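Local coordinates for protein aminopeptidase N (Francisella tularensis subsp. tularensis, PDB 5DLL) that probably removes N-terminal amino acids from peptides as a zinc-dependent M1-family enzyme, and is thought to help degrade intracellular peptides, at residues I225-Q230 against I264-D269; D233-A238 against K286-S291; G500-E505 against L555-K560; L536-S541 against A565-D570. All blocks are in the same frame, centred on the assembly; numbering follows the deposited sequence.

In the fold
Interactions 1 and 2 belong to the zinc-binding catalytic domain. Interactions 3 and 4 join the Ig-like domain to the first helices of the ARM-repeat domain, on the other side of the chain's centre from interaction 1. The centres of interactions 1 and 2 are about 10 Å apart. The centres of interactions 3 and 4 are about 13 Å apart. Interactions 1 and 4 are buried, whereas 2 and 3 are only partly so. Interaction 1 is parallel sheet pairing. Interaction 2 has a single backbone bond and sets a loop beside a helix. In 3 and 4 a helix side chain donates to a backbone carbonyl. Interaction 3 adds an isoleucine contact, interaction 4 a phenylalanine face on a turn's backbone.

Interaction 1. Residues I225-Q230 against I264-D269; sequences IYAFKQ and IVAVPD
Ile-225 and Ile-264 share one side-chain shape. Each has CG1 beside its backbone N (chi1 -65° and -69°) and an extended chain beyond it. The two therefore run side by side in the same direction, with Ile-225 CG1 4.0 Å from Ile-264 CB. Tyr-226 turns its CG the same way on the other face of the sheet. There its CB lies 4.2 Å from CG2 of Val-265.

The strands are parallel neighbours. Tyr-226 N donates to Ile-264 O at 2.7 Å, with the donor tilted from the carbonyl plane. Ala-266 N returns a bond to Tyr-226 O at 2.9 Å, nearly in line with the C=O bond. Farther along, the methyls of Ala-227 and Ala-266 meet at 4.1 Å between CB atoms. Past the strand, the Phe-228 ring presents an edge to Pro-268, with CE2 3.8 Å from CD.

The isoleucine face is covered by helix 236-253, which links the two strands in a beta-alpha-beta unit. Ile-264 rests on its Val-242. Strand 166-169 covers the other face through Leu-168, and the Tyr-226 hydroxyl bonds to Glu-224. The chemistry is thus divided: Tyr-226 ties its backbone N and O to one partner strand, while the side chains on both faces meet through apolar atoms.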
loop_
_atom_site.group_PDB
_atom_site.type_symbol
_atom_site.label_atom_id
_atom_site.label_comp_id
_atom_site.label_asym_id
_atom_site.label_seq_id
_atom_site.Cartn_x
_atom_site.Cartn_y
_atom_site.Cartn_z
ATOM N N ILE A 225 -22.792 -3.481 4.631
ATOM C CA ILE A 225 -22.196 -2.712 3.541
ATOM C C ILE A 225 -23.285 -1.854 2.898
ATOM O O ILE A 225 -24.346 -2.366 2.541
ATOM C CB ILE A 225 -21.545 -3.622 2.478
ATOM C CG1 ILE A 225 -20.357 -4.371 3.088
ATOM C CG2 ILE A 225 -21.087 -2.804 1.276
ATOM C CD1 ILE A 225 -19.692 -5.357 2.149
ATOM N N TYR A 226 -23.010 -0.556 2.765
ATOM C CA TYR A 226 -23.941 0.403 2.173
ATOM C C TYR A 226 -23.354 1.017 0.903
ATOM O O TYR A 226 -22.202 1.456 0.886
ATOM C CB TYR A 226 -24.248 1.525 3.165
ATOM C CG TYR A 226 -25.125 1.114 4.325
ATOM C CD1 TYR A 226 -26.512 1.116 4.206
ATOM C CD2 TYR A 226 -24.572 0.739 5.544
ATOM C CE1 TYR A 226 -27.324 0.746 5.266
ATOM C CE2 TYR A 226 -25.375 0.364 6.612
ATOM C CZ TYR A 226 -26.751 0.369 6.468
ATOM O OH TYR A 226 -27.557 -0.001 7.525
ATOM N N ALA A 227 -24.158 1.050 -0.156
ATOM C CA ALA A 227 -23.767 1.682 -1.416
ATOM C C ALA A 227 -25.006 1.977 -2.258
ATOM O O ALA A 227 -26.106 1.543 -1.928
ATOM C CB ALA A 227 -22.807 0.788 -2.185
ATOM N N PHE A 228 -24.825 2.719 -3.345
ATOM C CA PHE A 228 -25.936 3.054 -4.232
ATOM C C PHE A 228 -26.502 1.793 -4.883
ATOM O O PHE A 228 -25.809 0.782 -4.999
ATOM C CB PHE A 228 -25.492 4.039 -5.320
ATOM C CG PHE A 228 -25.237 5.435 -4.816
ATOM C CD1 PHE A 228 -26.289 6.235 -4.384
ATOM C CD2 PHE A 228 -23.949 5.961 -4.799
ATOM C CE1 PHE A 228 -26.060 7.522 -3.931
ATOM C CE2 PHE A 228 -23.716 7.248 -4.346
ATOM C CZ PHE A 228 -24.771 8.031 -3.912
ATOM N N LYS A 229 -27.761 1.869 -5.305
ATOM C CA LYS A 229 -28.453 0.755 -5.955
ATOM C C LYS A 229 -27.616 0.091 -7.056
ATOM O O LYS A 229 -27.569 -1.135 -7.151
ATOM C CB LYS A 229 -29.793 1.254 -6.528
ATOM C CG LYS A 229 -30.593 0.242 -7.343
ATOM C CD LYS A 229 -30.928 -1.010 -6.548
ATOM C CE LYS A 229 -31.850 -1.925 -7.340
ATOM N NZ LYS A 229 -32.073 -3.224 -6.647
ATOM N N GLN A 230 -26.952 0.904 -7.874
ATOM C CA GLN A 230 -26.211 0.405 -9.042
ATOM C C GLN A 230 -24.847 -0.226 -8.702
ATOM O O GLN A 230 -24.328 -1.041 -9.473
ATOM C CB GLN A 230 -26.045 1.510 -10.099
ATOM C CG GLN A 230 -25.321 2.772 -9.634
ATOM C CD GLN A 230 -26.243 3.831 -9.043
ATOM O OE1 GLN A 230 -27.330 3.527 -8.540
ATOM N NE2 GLN A 230 -25.802 5.083 -9.088
ATOM N N ILE A 264 -19.774 -0.634 6.524
ATOM C CA ILE A 264 -18.934 -0.126 5.444
ATOM C C ILE A 264 -19.817 0.721 4.541
ATOM O O ILE A 264 -20.982 0.388 4.321
ATOM C CB ILE A 264 -18.292 -1.257 4.616
ATOM C CG1 ILE A 264 -17.236 -1.991 5.447
ATOM C CG2 ILE A 264 -17.668 -0.708 3.334
ATOM C CD1 ILE A 264 -16.631 -3.194 4.753
ATOM N N VAL A 265 -19.263 1.821 4.038
ATOM C CA VAL A 265 -19.964 2.680 3.093
ATOM C C VAL A 265 -19.064 2.927 1.887
ATOM O O VAL A 265 -17.938 3.406 2.033
ATOM C CB VAL A 265 -20.378 4.018 3.737
ATOM C CG1 VAL A 265 -21.148 4.876 2.738
ATOM C CG2 VAL A 265 -21.205 3.768 4.995
ATOM N N ALA A 266 -19.571 2.587 0.703
ATOM C CA ALA A 266 -18.837 2.745 -0.549
ATOM C C ALA A 266 -19.461 3.835 -1.412
ATOM O O ALA A 266 -20.645 3.761 -1.761
ATOM C CB ALA A 266 -18.809 1.430 -1.308
ATOM N N VAL A 267 -18.655 4.831 -1.768
ATOM C CA VAL A 267 -19.117 5.948 -2.594
ATOM C C VAL A 267 -18.115 6.267 -3.706
ATOM O O VAL A 267 -16.918 6.032 -3.538
ATOM C CB VAL A 267 -19.367 7.208 -1.742
ATOM C CG1 VAL A 267 -20.696 7.086 -1.010
ATOM C CG2 VAL A 267 -18.224 7.445 -0.759
ATOM N N PRO A 268 -18.603 6.792 -4.850
ATOM C CA PRO A 268 -17.684 7.158 -5.932
ATOM C C PRO A 268 -16.752 8.335 -5.605
ATOM O O PRO A 268 -17.157 9.290 -4.937
ATOM C CB PRO A 268 -18.627 7.525 -7.088
ATOM C CG PRO A 268 -19.903 6.825 -6.782
ATOM C CD PRO A 268 -20.010 6.864 -5.289
ATOM N N ASP A 269 -15.509 8.236 -6.073
ATOM C CA ASP A 269 -14.522 9.321 -5.983
ATOM C C ASP A 269 -14.154 9.734 -4.548
ATOM O O ASP A 269 -13.825 10.896 -4.307
ATOM C CB ASP A 269 -15.007 10.552 -6.769
ATOM C CG ASP A 269 -15.599 10.193 -8.128
ATOM O OD1 ASP A 269 -15.160 9.195 -8.743
ATOM O OD2 ASP A 269 -16.509 10.920 -8.580
#

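Interaction 2. Residues D233-A238 against K286-S291; sequences DKCHYA and KYIMAS
Lys-234 O is the polar centre of the contact. It accepts from Ala-290 N at 2.9 Å, and the donor lies in the carbonyl plane. CA of Met-289 adds a CH...O contact to the same Lys-234 O at 3.2 Å. The Met-289 side chain starts alongside that of Lys-234, with their CB atoms 4.0 Å apart. Its CG also approaches Cys-235 SG, at 4.4 Å. Farther along the loop, Ser-291 OG lies beside Lys-234 CG. The lysine chain bends at chi2 (95°), and its amine end leads away from 286-291.

Ile-288 forms the buried end. Its CB is 4.3 Å from Ala-238 CB, and its CD1 is 4.4 Å from Cys-235 SG. Ile-288 also touches Ala-266, which ties the loop to strand 261-267.

Cys-235 is the N-cap of helix 236-253, so the loop lies against the start of that helix. Cys-235 and Ala-238 rest in turn on Ile-225 of strand 220-227. Ala-290 is backed by Phe-300 of helix 297-312, whose ring also meets Tyr-237 edge-to-face. That helix carries the zinc ligand His-309, whose side chain is about 10 Å from that of Ile-288. A mixed sheet covered by helices, beside a zinc-binding helix, is the thermolysin-like arrangement of M1 catalytic domains.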
loop_
_atom_site.group_PDB
_atom_site.type_symbol
_atom_site.label_atom_id
_atom_site.label_comp_id
_atom_site.label_asym_id
_atom_site.label_seq_id
_atom_site.Cartn_x
_atom_site.Cartn_y
_atom_site.Cartn_z
ATOM N N ASP A 233 -24.540 -4.564 -6.080
ATOM C CA ASP A 233 -24.433 -5.936 -6.599
ATOM C C ASP A 233 -22.985 -6.431 -6.726
ATOM O O ASP A 233 -22.747 -7.633 -6.744
ATOM C CB ASP A 233 -25.139 -6.060 -7.959
ATOM C CG ASP A 233 -26.656 -5.982 -7.847
ATOM O OD1 ASP A 233 -27.175 -5.785 -6.726
ATOM O OD2 ASP A 233 -27.332 -6.119 -8.891
ATOM N N LYS A 234 -22.028 -5.510 -6.806
ATOM C CA LYS A 234 -20.619 -5.866 -6.920
ATOM C C LYS A 234 -19.883 -5.741 -5.577
ATOM O O LYS A 234 -18.652 -5.708 -5.546
ATOM C CB LYS A 234 -19.940 -4.991 -7.984
ATOM C CG LYS A 234 -20.584 -5.051 -9.365
ATOM C CD LYS A 234 -21.594 -3.929 -9.588
ATOM C CE LYS A 234 -22.324 -4.065 -10.919
ATOM N NZ LYS A 234 -23.379 -5.123 -10.917
ATOM N N CYS A 235 -20.632 -5.686 -4.474
ATOM C CA CYS A 235 -20.045 -5.565 -3.132
ATOM C C CYS A 235 -20.132 -6.858 -2.309
ATOM O O CYS A 235 -19.895 -6.839 -1.101
ATOM C CB CYS A 235 -20.720 -4.421 -2.362
ATOM S SG CYS A 235 -20.310 -2.768 -2.968
ATOM N N HIS A 236 -20.447 -7.979 -2.955
ATOM C CA HIS A 236 -20.650 -9.239 -2.231
ATOM C C HIS A 236 -19.347 -9.912 -1.804
ATOM O O HIS A 236 -19.295 -10.526 -0.736
ATOM C CB HIS A 236 -21.533 -10.195 -3.038
ATOM C CG HIS A 236 -22.974 -9.789 -3.055
ATOM N ND1 HIS A 236 -23.900 -10.297 -2.169
ATOM C CD2 HIS A 236 -23.640 -8.897 -3.825
ATOM C CE1 HIS A 236 -25.079 -9.750 -2.406
ATOM N NE2 HIS A 236 -24.948 -8.896 -3.406
ATOM N N TYR A 237 -18.300 -9.790 -2.618
ATOM C CA TYR A 237 -16.988 -10.317 -2.238
ATOM C C TYR A 237 -16.396 -9.568 -1.036
ATOM O O TYR A 237 -15.745 -10.175 -0.185
ATOM C CB TYR A 237 -15.997 -10.283 -3.403
ATOM C CG TYR A 237 -14.688 -10.944 -3.034
ATOM C CD1 TYR A 237 -14.591 -12.328 -2.945
ATOM C CD2 TYR A 237 -13.560 -10.187 -2.723
ATOM C CE1 TYR A 237 -13.405 -12.942 -2.581
ATOM C CE2 TYR A 237 -12.368 -10.795 -2.362
ATOM C CZ TYR A 237 -12.298 -12.174 -2.292
ATOM O OH TYR A 237 -11.124 -12.797 -1.936
ATOM N N ALA A 238 -16.620 -8.258 -0.973
ATOM C CA ALA A 238 -16.154 -7.446 0.154
ATOM C C ALA A 238 -16.692 -7.961 1.488
ATOM O O ALA A 238 -15.959 -8.031 2.473
ATOM C CB ALA A 238 -16.556 -5.996 -0.043
ATOM N N LYS A 286 -14.378 1.887 -6.259
ATOM C CA LYS A 286 -13.489 1.132 -7.145
ATOM C C LYS A 286 -12.550 0.178 -6.405
ATOM O O LYS A 286 -12.051 -0.772 -7.007
ATOM C CB LYS A 286 -12.680 2.066 -8.059
ATOM C CG LYS A 286 -11.623 2.911 -7.365
ATOM C CD LYS A 286 -10.657 3.514 -8.374
ATOM C CE LYS A 286 -9.719 4.512 -7.713
ATOM N NZ LYS A 286 -8.523 4.816 -8.545
ATOM N N TYR A 287 -12.313 0.424 -5.116
ATOM C CA TYR A 287 -11.401 -0.414 -4.330
ATOM C C TYR A 287 -12.063 -1.621 -3.658
ATOM O O TYR A 287 -11.346 -2.496 -3.169
ATOM C CB TYR A 287 -10.654 0.419 -3.272
ATOM C CG TYR A 287 -9.651 1.415 -3.837
ATOM C CD1 TYR A 287 -8.710 1.031 -4.798
ATOM C CD2 TYR A 287 -9.626 2.737 -3.394
ATOM C CE1 TYR A 287 -7.795 1.938 -5.310
ATOM C CE2 TYR A 287 -8.714 3.649 -3.900
ATOM C CZ TYR A 287 -7.800 3.245 -4.854
ATOM O OH TYR A 287 -6.895 4.151 -5.358
ATOM N N ILE A 288 -13.399 -1.682 -3.626
ATOM C CA ILE A 288 -14.104 -2.832 -3.014
ATOM C C ILE A 288 -15.081 -3.592 -3.931
ATOM O O ILE A 288 -15.730 -4.548 -3.494
ATOM C CB ILE A 288 -14.851 -2.425 -1.721
ATOM C CG1 ILE A 288 -15.982 -1.440 -2.018
ATOM C CG2 ILE A 288 -13.884 -1.825 -0.708
ATOM C CD1 ILE A 288 -16.835 -1.136 -0.806
ATOM N N MET A 289 -15.182 -3.185 -5.194
ATOM C CA MET A 289 -16.129 -3.811 -6.115
ATOM C C MET A 289 -15.468 -4.935 -6.902
ATOM O O MET A 289 -14.320 -4.814 -7.330
ATOM C CB MET A 289 -16.717 -2.776 -7.079
ATOM C CG MET A 289 -17.816 -1.915 -6.473
ATOM S SD MET A 289 -18.770 -1.015 -7.717
ATOM C CE MET A 289 -17.464 -0.268 -8.696
ATOM N N ALA A 290 -16.202 -6.029 -7.087
ATOM C CA ALA A 290 -15.724 -7.137 -7.905
ATOM C C ALA A 290 -16.879 -8.025 -8.344
ATOM O O ALA A 290 -17.663 -8.484 -7.517
ATOM C CB ALA A 290 -14.689 -7.952 -7.143
ATOM N N SER A 291 -16.983 -8.241 -9.654
ATOM C CA SER A 291 -17.896 -9.227 -10.226
ATOM C C SER A 291 -17.064 -10.404 -10.701
ATOM O O SER A 291 -15.881 -10.241 -10.998
ATOM C CB SER A 291 -18.670 -8.628 -11.402
ATOM O OG SER A 291 -19.129 -7.321 -11.096
#

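Interaction 3. Residues G500-E505 against L555-K560; sequences GLINPE and LLHIVK
His-557 makes the polar link to segment 500-505. Its NE2 donates to Asn-503 O at 2.9 Å. The bond is bent, with an N-H...O angle of 141°, and NE2 lies above the carbonyl plane of Asn-503. CG of His-557 is anti to the backbone N (chi1 -164°), which directs the ring from the helix toward the strand end. Pro-504 O lies at the ring edge, in its plane, 3.6 Å from CE1.

The contact joins the Ig-like domain to helix 552-561, at the start of the ARM-repeat domain. Strand 495-502 is the middle strand of a three-stranded antiparallel sheet. On its neighbour, strand 533-535, Val-533 touches Ile-502, His-557 and Ile-558.

The apolar contacts rest on the two branches of Ile-502. CG2 meets the ring edge of His-557, 3.6 Å from CD2, as the isoleucine and the histidine run alongside one another, each heading for the other's backbone. CD1 reaches the helix next to the histidine, 4.3 Å from CG1 of Ile-558.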
loop_
_atom_site.group_PDB
_atom_site.type_symbol
_atom_site.label_atom_id
_atom_site.label_comp_id
_atom_site.label_asym_id
_atom_site.label_seq_id
_atom_site.Cartn_x
_atom_site.Cartn_y
_atom_site.Cartn_z
ATOM N N GLY A 500 20.927 -19.964 7.065
ATOM C CA GLY A 500 21.196 -21.394 7.125
ATOM C C GLY A 500 22.457 -21.699 6.341
ATOM O O GLY A 500 22.983 -20.833 5.641
ATOM N N LEU A 501 22.955 -22.923 6.470
ATOM C CA LEU A 501 24.096 -23.378 5.680
ATOM C C LEU A 501 23.667 -24.559 4.829
ATOM O O LEU A 501 22.856 -25.380 5.259
ATOM C CB LEU A 501 25.265 -23.773 6.585
ATOM C CG LEU A 501 25.887 -22.651 7.423
ATOM C CD1 LEU A 501 27.001 -23.204 8.298
ATOM C CD2 LEU A 501 26.402 -21.520 6.542
ATOM N N ILE A 502 24.209 -24.633 3.618
ATOM C CA ILE A 502 23.912 -25.721 2.697
ATOM C C ILE A 502 25.228 -26.385 2.287
ATOM O O ILE A 502 26.058 -25.767 1.622
ATOM C CB ILE A 502 23.154 -25.213 1.447
ATOM C CG1 ILE A 502 22.081 -24.187 1.836
ATOM C CG2 ILE A 502 22.515 -26.373 0.695
ATOM C CD1 ILE A 502 21.346 -23.591 0.653
ATOM N N ASN A 503 25.422 -27.634 2.703
ATOM C CA ASN A 503 26.615 -28.403 2.319
ATOM C C ASN A 503 26.464 -28.969 0.893
ATOM O O ASN A 503 25.380 -28.872 0.309
ATOM C CB ASN A 503 26.909 -29.499 3.361
ATOM C CG ASN A 503 25.799 -30.530 3.483
ATOM O OD1 ASN A 503 24.758 -30.434 2.833
ATOM N ND2 ASN A 503 26.021 -31.526 4.334
ATOM N N PRO A 504 27.543 -29.550 0.319
ATOM C CA PRO A 504 27.465 -30.037 -1.071
ATOM C C PRO A 504 26.412 -31.125 -1.310
ATOM O O PRO A 504 25.990 -31.333 -2.448
ATOM C CB PRO A 504 28.871 -30.588 -1.331
ATOM C CG PRO A 504 29.745 -29.894 -0.342
ATOM C CD PRO A 504 28.893 -29.744 0.880
ATOM N N GLU A 505 26.005 -31.806 -0.240
ATOM C CA GLU A 505 24.912 -32.775 -0.292
ATOM C C GLU A 505 23.603 -32.081 -0.619
ATOM O O GLU A 505 22.841 -32.547 -1.462
ATOM C CB GLU A 505 24.749 -33.501 1.053
ATOM C CG GLU A 505 25.998 -34.188 1.591
ATOM C CD GLU A 505 26.620 -35.128 0.588
ATOM O OE1 GLU A 505 25.865 -35.814 -0.129
ATOM O OE2 GLU A 505 27.865 -35.179 0.518
ATOM N N LEU A 555 25.325 -19.722 -6.242
ATOM C CA LEU A 555 23.936 -19.273 -6.370
ATOM C C LEU A 555 23.048 -20.396 -6.914
ATOM O O LEU A 555 21.902 -20.546 -6.495
ATOM C CB LEU A 555 23.841 -18.034 -7.275
ATOM C CG LEU A 555 24.522 -16.752 -6.774
ATOM C CD1 LEU A 555 24.573 -15.700 -7.871
ATOM C CD2 LEU A 555 23.817 -16.203 -5.544
ATOM N N LEU A 556 23.592 -21.188 -7.835
ATOM C CA LEU A 556 22.867 -22.317 -8.424
ATOM C C LEU A 556 22.607 -23.415 -7.385
ATOM O O LEU A 556 21.602 -24.122 -7.460
ATOM C CB LEU A 556 23.643 -22.890 -9.621
ATOM C CG LEU A 556 22.889 -23.066 -10.939
ATOM C CD1 LEU A 556 22.229 -21.771 -11.390
ATOM C CD2 LEU A 556 23.851 -23.582 -12.002
ATOM N N HIS A 557 23.520 -23.551 -6.422
ATOM C CA HIS A 557 23.345 -24.477 -5.298
ATOM C C HIS A 557 22.234 -24.000 -4.348
ATOM O O HIS A 557 21.447 -24.808 -3.851
ATOM C CB HIS A 557 24.666 -24.643 -4.530
ATOM C CG HIS A 557 24.700 -25.836 -3.620
ATOM N ND1 HIS A 557 25.091 -27.087 -4.048
ATOM C CD2 HIS A 557 24.400 -25.966 -2.305
ATOM C CE1 HIS A 557 25.026 -27.937 -3.038
ATOM N NE2 HIS A 557 24.608 -27.281 -1.970
ATOM N N ILE A 558 22.175 -22.691 -4.106
ATOM C CA ILE A 558 21.111 -22.097 -3.288
ATOM C C ILE A 558 19.761 -22.254 -3.985
ATOM O O ILE A 558 18.758 -22.561 -3.345
ATOM C CB ILE A 558 21.393 -20.608 -2.973
ATOM C CG1 ILE A 558 22.601 -20.490 -2.035
ATOM C CG2 ILE A 558 20.186 -19.943 -2.323
ATOM C CD1 ILE A 558 23.134 -19.082 -1.877
ATOM N N VAL A 559 19.744 -22.063 -5.300
ATOM C CA VAL A 559 18.522 -22.249 -6.085
ATOM C C VAL A 559 18.025 -23.698 -6.024
ATOM O O VAL A 559 16.817 -23.942 -6.033
ATOM C CB VAL A 559 18.731 -21.831 -7.562
ATOM C CG1 VAL A 559 17.524 -22.207 -8.418
ATOM C CG2 VAL A 559 19.010 -20.335 -7.660
ATOM N N LYS A 560 18.954 -24.648 -5.953
ATOM C CA LYS A 560 18.619 -26.073 -6.003
ATOM C C LYS A 560 18.187 -26.676 -4.651
ATOM O O LYS A 560 17.194 -27.406 -4.593
ATOM C CB LYS A 560 19.805 -26.858 -6.577
ATOM C CG LYS A 560 19.477 -28.280 -7.004
ATOM C CD LYS A 560 20.687 -28.955 -7.636
ATOM C CE LYS A 560 20.485 -30.456 -7.786
ATOM N NZ LYS A 560 19.485 -30.791 -8.834
#

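Interaction 4. Residues L536-S541 against A565-D570; sequences LFRDFS and AFNRWD
Phe-566 lays one ring face against the turn at Asp-539 and Phe-540. Its CG is anti to the backbone N (chi1 179°), which carries the ring out to the turn. CD2 is 3.6 Å from Asp-539 N, and CE2 is 3.6 Å from Phe-540 N. CB of Phe-540 meets the ring at CZ, 3.8 Å away. Trp-569 of the same helix covers the opposite face. Asp-539 OD1 lies 3.7 Å from Phe-566 CB, with the carboxylate turned 47° from the ring plane. Its OD2 forms a salt bridge with Lys-498.

Asn-567 points its amide at the same loop. ND2 donates to Leu-536 O at 3.0 Å; the oxygen lies in the amide plane, but the donor stands well above the carbonyl plane. Ser-535 OG is a second partner of ND2. The extended Arg-538 chain runs across the Asn-567 side chain, guanidinium and amide planes 83° apart, to salt bridges with Glu-511 and Asp-562.

A type II turn, Phe-537 to Phe-540, seats the Ig-like domain on helix 565-581 of the ARM-repeat domain, a domain junction of M1 aminopeptidases.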
loop_
_atom_site.group_PDB
_atom_site.type_symbol
_atom_site.label_atom_id
_atom_site.label_comp_id
_atom_site.label_asym_id
_atom_site.label_seq_id
_atom_site.Cartn_x
_atom_site.Cartn_y
_atom_site.Cartn_z
ATOM N N LEU A 536 21.549 -16.470 3.249
ATOM C CA LEU A 536 21.593 -15.285 4.111
ATOM C C LEU A 536 20.442 -14.311 3.867
ATOM O O LEU A 536 19.982 -14.144 2.735
ATOM C CB LEU A 536 22.926 -14.560 3.921
ATOM C CG LEU A 536 24.126 -15.213 4.612
ATOM C CD1 LEU A 536 25.431 -14.629 4.093
ATOM C CD2 LEU A 536 24.025 -15.062 6.122
ATOM N N PHE A 537 20.003 -13.664 4.947
ATOM C CA PHE A 537 18.872 -12.733 4.921
ATOM C C PHE A 537 17.637 -13.374 4.284
ATOM O O PHE A 537 17.080 -12.875 3.300
ATOM C CB PHE A 537 19.261 -11.422 4.226
ATOM C CG PHE A 537 20.383 -10.692 4.912
ATOM C CD1 PHE A 537 20.133 -9.898 6.024
ATOM C CD2 PHE A 537 21.691 -10.814 4.458
ATOM C CE1 PHE A 537 21.166 -9.231 6.665
ATOM C CE2 PHE A 537 22.728 -10.149 5.094
ATOM C CZ PHE A 537 22.465 -9.357 6.199
ATOM N N ARG A 538 17.231 -14.497 4.867
ATOM C CA ARG A 538 16.075 -15.249 4.399
ATOM C C ARG A 538 14.790 -14.458 4.613
ATOM O O ARG A 538 14.577 -13.892 5.686
ATOM C CB ARG A 538 15.985 -16.575 5.140
ATOM C CG ARG A 538 17.096 -17.549 4.802
ATOM C CD ARG A 538 16.915 -18.839 5.584
ATOM N NE ARG A 538 17.700 -19.939 5.036
ATOM C CZ ARG A 538 17.592 -21.207 5.427
ATOM N NH1 ARG A 538 16.725 -21.553 6.376
ATOM N NH2 ARG A 538 18.356 -22.137 4.862
ATOM N N ASP A 539 13.940 -14.433 3.586
ATOM C CA ASP A 539 12.712 -13.622 3.575
ATOM C C ASP A 539 12.988 -12.121 3.736
ATOM O O ASP A 539 12.136 -11.380 4.245
ATOM C CB ASP A 539 11.724 -14.099 4.650
ATOM C CG ASP A 539 11.329 -15.546 4.473
ATOM O OD1 ASP A 539 10.754 -15.879 3.414
ATOM O OD2 ASP A 539 11.587 -16.351 5.393
ATOM N N PHE A 540 14.169 -11.680 3.290
ATOM C CA PHE A 540 14.579 -10.279 3.394
ATOM C C PHE A 540 14.439 -9.823 4.850
ATOM O O PHE A 540 13.646 -8.930 5.172
ATOM C CB PHE A 540 13.733 -9.431 2.437
ATOM C CG PHE A 540 14.308 -8.077 2.133
ATOM C CD1 PHE A 540 15.512 -7.955 1.451
ATOM C CD2 PHE A 540 13.622 -6.920 2.492
ATOM C CE1 PHE A 540 16.033 -6.706 1.154
ATOM C CE2 PHE A 540 14.137 -5.671 2.197
ATOM C CZ PHE A 540 15.343 -5.563 1.526
ATOM N N SER A 541 15.211 -10.465 5.726
ATOM C CA SER A 541 15.041 -10.310 7.173
ATOM C C SER A 541 15.286 -8.882 7.663
ATOM O O SER A 541 14.699 -8.468 8.663
ATOM C CB SER A 541 15.929 -11.301 7.937
ATOM O OG SER A 541 17.298 -11.133 7.625
ATOM N N ALA A 565 12.263 -20.487 0.298
ATOM C CA ALA A 565 11.688 -20.152 -1.010
ATOM C C ALA A 565 12.127 -18.779 -1.532
ATOM O O ALA A 565 12.369 -18.615 -2.729
ATOM C CB ALA A 565 10.166 -20.218 -0.946
ATOM N N PHE A 566 12.217 -17.796 -0.640
ATOM C CA PHE A 566 12.593 -16.448 -1.043
ATOM C C PHE A 566 14.003 -16.430 -1.627
ATOM O O PHE A 566 14.202 -15.973 -2.751
ATOM C CB PHE A 566 12.492 -15.478 0.137
ATOM C CG PHE A 566 12.897 -14.068 -0.198
ATOM C CD1 PHE A 566 11.979 -13.180 -0.751
ATOM C CD2 PHE A 566 14.197 -13.628 0.036
ATOM C CE1 PHE A 566 12.349 -11.885 -1.066
ATOM C CE2 PHE A 566 14.572 -12.332 -0.274
ATOM C CZ PHE A 566 13.647 -11.459 -0.828
ATOM N N ASN A 567 14.975 -16.936 -0.867
ATOM C CA ASN A 567 16.370 -16.930 -1.312
ATOM C C ASN A 567 16.591 -17.730 -2.592
ATOM O O ASN A 567 17.563 -17.485 -3.309
ATOM C CB ASN A 567 17.317 -17.429 -0.208
ATOM C CG ASN A 567 17.868 -16.302 0.658
ATOM O OD1 ASN A 567 17.567 -15.125 0.453
ATOM N ND2 ASN A 567 18.693 -16.666 1.630
ATOM N N ARG A 568 15.700 -18.680 -2.875
ATOM C CA ARG A 568 15.733 -19.410 -4.143
ATOM C C ARG A 568 15.381 -18.481 -5.303
ATOM O O ARG A 568 16.107 -18.413 -6.292
ATOM C CB ARG A 568 14.787 -20.615 -4.114
ATOM C CG ARG A 568 15.231 -21.727 -3.173
ATOM C CD ARG A 568 14.247 -22.889 -3.147
ATOM N NE ARG A 568 14.415 -23.793 -4.287
ATOM C CZ ARG A 568 13.895 -25.018 -4.378
ATOM N NH1 ARG A 568 13.160 -25.524 -3.392
ATOM N NH2 ARG A 568 14.113 -25.748 -5.464
ATOM N N TRP A 569 14.267 -17.768 -5.170
ATOM C CA TRP A 569 13.886 -16.723 -6.129
ATOM C C TRP A 569 14.961 -15.630 -6.204
ATOM O O TRP A 569 15.372 -15.230 -7.291
ATOM C CB TRP A 569 12.518 -16.126 -5.747
ATOM C CG TRP A 569 12.173 -14.820 -6.410
ATOM C CD1 TRP A 569 11.494 -14.644 -7.582
ATOM C CD2 TRP A 569 12.468 -13.506 -5.917
ATOM N NE1 TRP A 569 11.361 -13.301 -7.857
ATOM C CE2 TRP A 569 11.949 -12.582 -6.849
ATOM C CE3 TRP A 569 13.126 -13.019 -4.781
ATOM C CZ2 TRP A 569 12.073 -11.204 -6.682
ATOM C CZ3 TRP A 569 13.248 -11.652 -4.615
ATOM C CH2 TRP A 569 12.726 -10.759 -5.559
ATOM N N ASP A 570 15.431 -15.171 -5.049
ATOM C CA ASP A 570 16.368 -14.047 -4.996
ATOM C C ASP A 570 17.680 -14.372 -5.699
ATOM O O ASP A 570 18.213 -13.545 -6.439
ATOM C CB ASP A 570 16.646 -13.647 -3.541
ATOM C CG ASP A 570 17.260 -12.264 -3.420
ATOM O OD1 ASP A 570 16.772 -11.333 -4.094
ATOM O OD2 ASP A 570 18.224 -12.099 -2.639
#